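Local coordinates for protein nucleoside diphosphate kinase (Pyrobaculum aerophilum, PDB 1XQI) that probably transfers the gamma phosphate of ATP to nucleoside diphosphates by a ping-pong mechanism through a phosphorylated enzyme intermediate, making nucleoside triphosphates other than ATP, at residues T18-K23 with D33-R38. The protein carries 6 engineered substitutions. Residues are numbered along the deposited sequence; the frame is centred on the assembly and turned at random.
Engineered in segment 33-38: D33 (natural residue Gly).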
ATOM      1  N   THR A  18     -12.012  -3.469  -9.371  1.00 30.88           N
ATOM      2  CA  THR A  18     -12.373  -4.541  -8.452  1.00 29.39           C
ATOM      3  C   THR A  18     -11.679  -4.334  -7.121  1.00 29.77           C
ATOM      4  O   THR A  18     -10.705  -3.602  -7.043  1.00 29.91           O
ATOM      5  CB  THR A  18     -12.053  -5.938  -9.048  1.00 29.18           C
ATOM      6  OG1 THR A  18     -12.619  -6.963  -8.216  1.00 25.72           O
ATOM      7  CG2 THR A  18     -10.512  -6.124  -9.224  1.00 27.10           C
ATOM      8  N   LEU A  19     -12.188  -4.966  -6.074  1.00 30.35           N
ATOM      9  CA  LEU A  19     -11.619  -4.799  -4.753  1.00 30.90           C
ATOM     10  C   LEU A  19     -10.874  -6.076  -4.388  1.00 31.56           C
ATOM     11  O   LEU A  19     -11.431  -7.203  -4.468  1.00 31.96           O
ATOM     12  CB  LEU A  19     -12.754  -4.539  -3.755  1.00 31.51           C
ATOM     13  CG  LEU A  19     -12.548  -4.123  -2.290  1.00 30.84           C
ATOM     14  CD1 LEU A  19     -11.970  -5.230  -1.464  1.00 28.55           C
ATOM     15  CD2 LEU A  19     -11.695  -2.874  -2.207  1.00 31.58           C
ATOM     16  N   LEU A  20      -9.626  -5.896  -3.969  1.00 31.12           N
ATOM     17  CA  LEU A  20      -8.816  -6.984  -3.465  1.00 30.83           C
ATOM     18  C   LEU A  20      -8.358  -6.688  -2.036  1.00 30.60           C
ATOM     19  O   LEU A  20      -7.917  -5.588  -1.744  1.00 30.66           O
ATOM     20  CB  LEU A  20      -7.616  -7.240  -4.404  1.00 30.73           C
ATOM     21  CG  LEU A  20      -6.828  -8.458  -3.905  1.00 31.56           C
ATOM     22  CD1 LEU A  20      -7.071  -9.786  -4.687  1.00 27.87           C
ATOM     23  CD2 LEU A  20      -5.372  -8.071  -3.808  1.00 31.83           C
ATOM     24  N   ILE A  21      -8.458  -7.679  -1.148  1.00 30.97           N
ATOM     25  CA  ILE A  21      -7.978  -7.551   0.249  1.00 30.09           C
ATOM     26  C   ILE A  21      -6.892  -8.571   0.524  1.00 29.97           C
ATOM     27  O   ILE A  21      -7.120  -9.770   0.348  1.00 30.27           O
ATOM     28  CB  ILE A  21      -9.091  -7.832   1.280  1.00 30.20           C
ATOM     29  CG1 ILE A  21     -10.333  -6.988   0.938  1.00 30.25           C
ATOM     30  CG2 ILE A  21      -8.556  -7.593   2.724  1.00 28.99           C
ATOM     31  CD1 ILE A  21     -11.500  -7.174   1.869  1.00 28.85           C
ATOM     32  N   LEU A  22      -5.708  -8.113   0.919  1.00 29.24           N
ATOM     33  CA  LEU A  22      -4.720  -9.029   1.453  1.00 28.97           C
ATOM     34  C   LEU A  22      -5.103  -9.215   2.920  1.00 28.18           C
ATOM     35  O   LEU A  22      -5.219  -8.241   3.652  1.00 27.64           O
ATOM     36  CB  LEU A  22      -3.279  -8.531   1.268  1.00 28.43           C
ATOM     37  CG  LEU A  22      -2.712  -8.572  -0.163  1.00 32.39           C
ATOM     38  CD1 LEU A  22      -3.477  -9.466  -1.117  1.00 34.24           C
ATOM     39  CD2 LEU A  22      -2.619  -7.188  -0.810  1.00 34.90           C
ATOM     40  N   LYS A  23      -5.321 -10.470   3.309  1.00 27.55           N
ATOM     41  CA  LYS A  23      -5.827 -10.872   4.644  1.00 26.53           C
ATOM     42  C   LYS A  23      -4.683 -10.969   5.628  1.00 25.81           C
ATOM     43  O   LYS A  23      -3.517 -10.976   5.224  1.00 26.70           O
ATOM     44  CB  LYS A  23      -6.533 -12.228   4.545  1.00 26.44           C
ATOM     45  CG  LYS A  23      -7.605 -12.304   3.460  1.00 25.96           C
ATOM     46  CD  LYS A  23      -8.495 -13.538   3.639  1.00 26.45           C
ATOM     47  CE  LYS A  23      -9.784 -13.442   2.783  1.00 26.23           C
ATOM     48  NZ  LYS A  23     -10.460 -14.787   2.667  1.00 24.65           N
ATOM     49  N   ASP A  33       4.137  -7.110  -1.464  1.00 28.68           N
ATOM     50  CA  ASP A  33       4.822  -6.648  -2.637  1.00 29.14           C
ATOM     51  C   ASP A  33       4.751  -7.723  -3.724  1.00 29.72           C
ATOM     52  O   ASP A  33       4.541  -7.427  -4.875  1.00 28.86           O
ATOM     53  CB  ASP A  33       6.246  -6.187  -2.302  1.00 29.99           C
ATOM     54  CG  ASP A  33       7.227  -7.353  -2.052  1.00 33.38           C
ATOM     55  OD1 ASP A  33       8.026  -7.635  -2.975  1.00 38.22           O
ATOM     56  OD2 ASP A  33       7.214  -7.988  -0.962  1.00 34.06           O
ATOM     57  N   GLU A  34       4.848  -8.981  -3.340  1.00 31.28           N
ATOM     58  CA  GLU A  34       4.820 -10.045  -4.309  1.00 32.77           C
ATOM     59  C   GLU A  34       3.497 -10.027  -5.083  1.00 32.70           C
ATOM     60  O   GLU A  34       3.459 -10.085  -6.344  1.00 32.54           O
ATOM     61  CB  GLU A  34       5.078 -11.384  -3.621  1.00 33.33           C
ATOM     62  CG  GLU A  34       6.489 -11.926  -3.895  1.00 37.55           C
ATOM     63  CD  GLU A  34       7.317 -12.123  -2.652  1.00 42.98           C
ATOM     64  OE1 GLU A  34       8.545 -12.246  -2.777  1.00 47.05           O
ATOM     65  OE2 GLU A  34       6.753 -12.174  -1.545  1.00 46.40           O
ATOM     66  N   ILE A  35       2.404  -9.881  -4.326  1.00 32.69           N
ATOM     67  CA  ILE A  35       1.030  -9.823  -4.900  1.00 30.91           C
ATOM     68  C   ILE A  35       0.790  -8.561  -5.771  1.00 30.30           C
ATOM     69  O   ILE A  35       0.221  -8.638  -6.874  1.00 29.24           O
ATOM     70  CB  ILE A  35      -0.010  -9.980  -3.768  1.00 30.72           C
ATOM     71  CG1 ILE A  35       0.145 -11.375  -3.158  1.00 30.67           C
ATOM     72  CG2 ILE A  35      -1.455  -9.676  -4.248  1.00 30.21           C
ATOM     73  CD1 ILE A  35      -0.998 -11.813  -2.246  1.00 32.93           C
ATOM     74  N   ILE A  36       1.210  -7.404  -5.266  1.00 28.83           N
ATOM     75  CA  ILE A  36       1.154  -6.196  -6.041  1.00 27.92           C
ATOM     76  C   ILE A  36       1.934  -6.400  -7.339  1.00 28.07           C
ATOM     77  O   ILE A  36       1.446  -6.023  -8.413  1.00 28.25           O
ATOM     78  CB  ILE A  36       1.672  -5.010  -5.255  1.00 27.93           C
ATOM     79  CG1 ILE A  36       0.669  -4.693  -4.144  1.00 28.72           C
ATOM     80  CG2 ILE A  36       1.850  -3.759  -6.172  1.00 28.04           C
ATOM     81  CD1 ILE A  36       1.063  -3.502  -3.298  1.00 28.41           C
ATOM     82  N   SER A  37       3.100  -7.047  -7.287  1.00 26.98           N
ATOM     83  CA  SER A  37       3.838  -7.264  -8.530  1.00 26.90           C
ATOM     84  C   SER A  37       3.058  -8.043  -9.645  1.00 26.94           C
ATOM     85  O   SER A  37       3.144  -7.714 -10.828  1.00 26.54           O
ATOM     86  CB  SER A  37       5.210  -7.870  -8.255  1.00 26.31           C
ATOM     87  OG  SER A  37       5.697  -8.489  -9.428  1.00 29.44           O
ATOM     88  N   ARG A  38       2.297  -9.066  -9.274  1.00 27.61           N
ATOM     89  CA  ARG A  38       1.544  -9.829 -10.274  1.00 27.88           C
ATOM     90  C   ARG A  38       0.507  -8.954 -10.972  1.00 28.42           C
ATOM     91  O   ARG A  38       0.281  -9.122 -12.186  1.00 28.67           O
ATOM     92  CB  ARG A  38       0.897 -11.056  -9.671  1.00 26.89           C
ATOM     93  CG  ARG A  38       1.696 -11.635  -8.559  1.00 31.54           C
ATOM     94  CD  ARG A  38       2.552 -12.840  -8.919  1.00 36.87           C
ATOM     95  NE  ARG A  38       1.694 -14.014  -8.996  1.00 40.62           N
ATOM     96  CZ  ARG A  38       2.032 -15.272  -8.708  1.00 39.28           C
ATOM     97  NH1 ARG A  38       3.267 -15.624  -8.297  1.00 35.45           N
ATOM     98  NH2 ARG A  38       1.086 -16.187  -8.859  1.00 37.23           N
TER
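I35 of helix 32-42 reaches down onto L22 and L20 of strand 17-22, where this helix, the crossover helix of the beta-alpha-beta unit between strands 17-22 and 45-52, lies over the antiparallel sheet of the ferredoxin-like alpha/beta sandwich. On the strand, L20 and L22 pair through their backbones with M120 and V118, while K23, just past its end, probably contributes to the ATP site. On the helix, D33, an engineered residue, and E34 each form a salt bridge to K40 of the second subunit, and R38 NH2 forms one with OD1 of D151 in helix 148-152 of the same chain.

The contact itself is wholly apolar; no hydrogen bond joins the two segments. I148 packs against I35 from helix 148-152, and V171 touches both leucines from the neighbouring strand. L20 sits a little farther off than L22, its CD2 coming within 4.3 Å of I35 CG2. L22 and I35 come from opposite sides and overlap alongside rather than end to end. In I35, CG2 is anti to the backbone N, and with CD1 extended anti to CA (chi2 -167°) the two methyls flank a single leucine methyl: L22 CD1 lies 3.6 Å from I35 CD1 and 3.7 Å from I35 CG2.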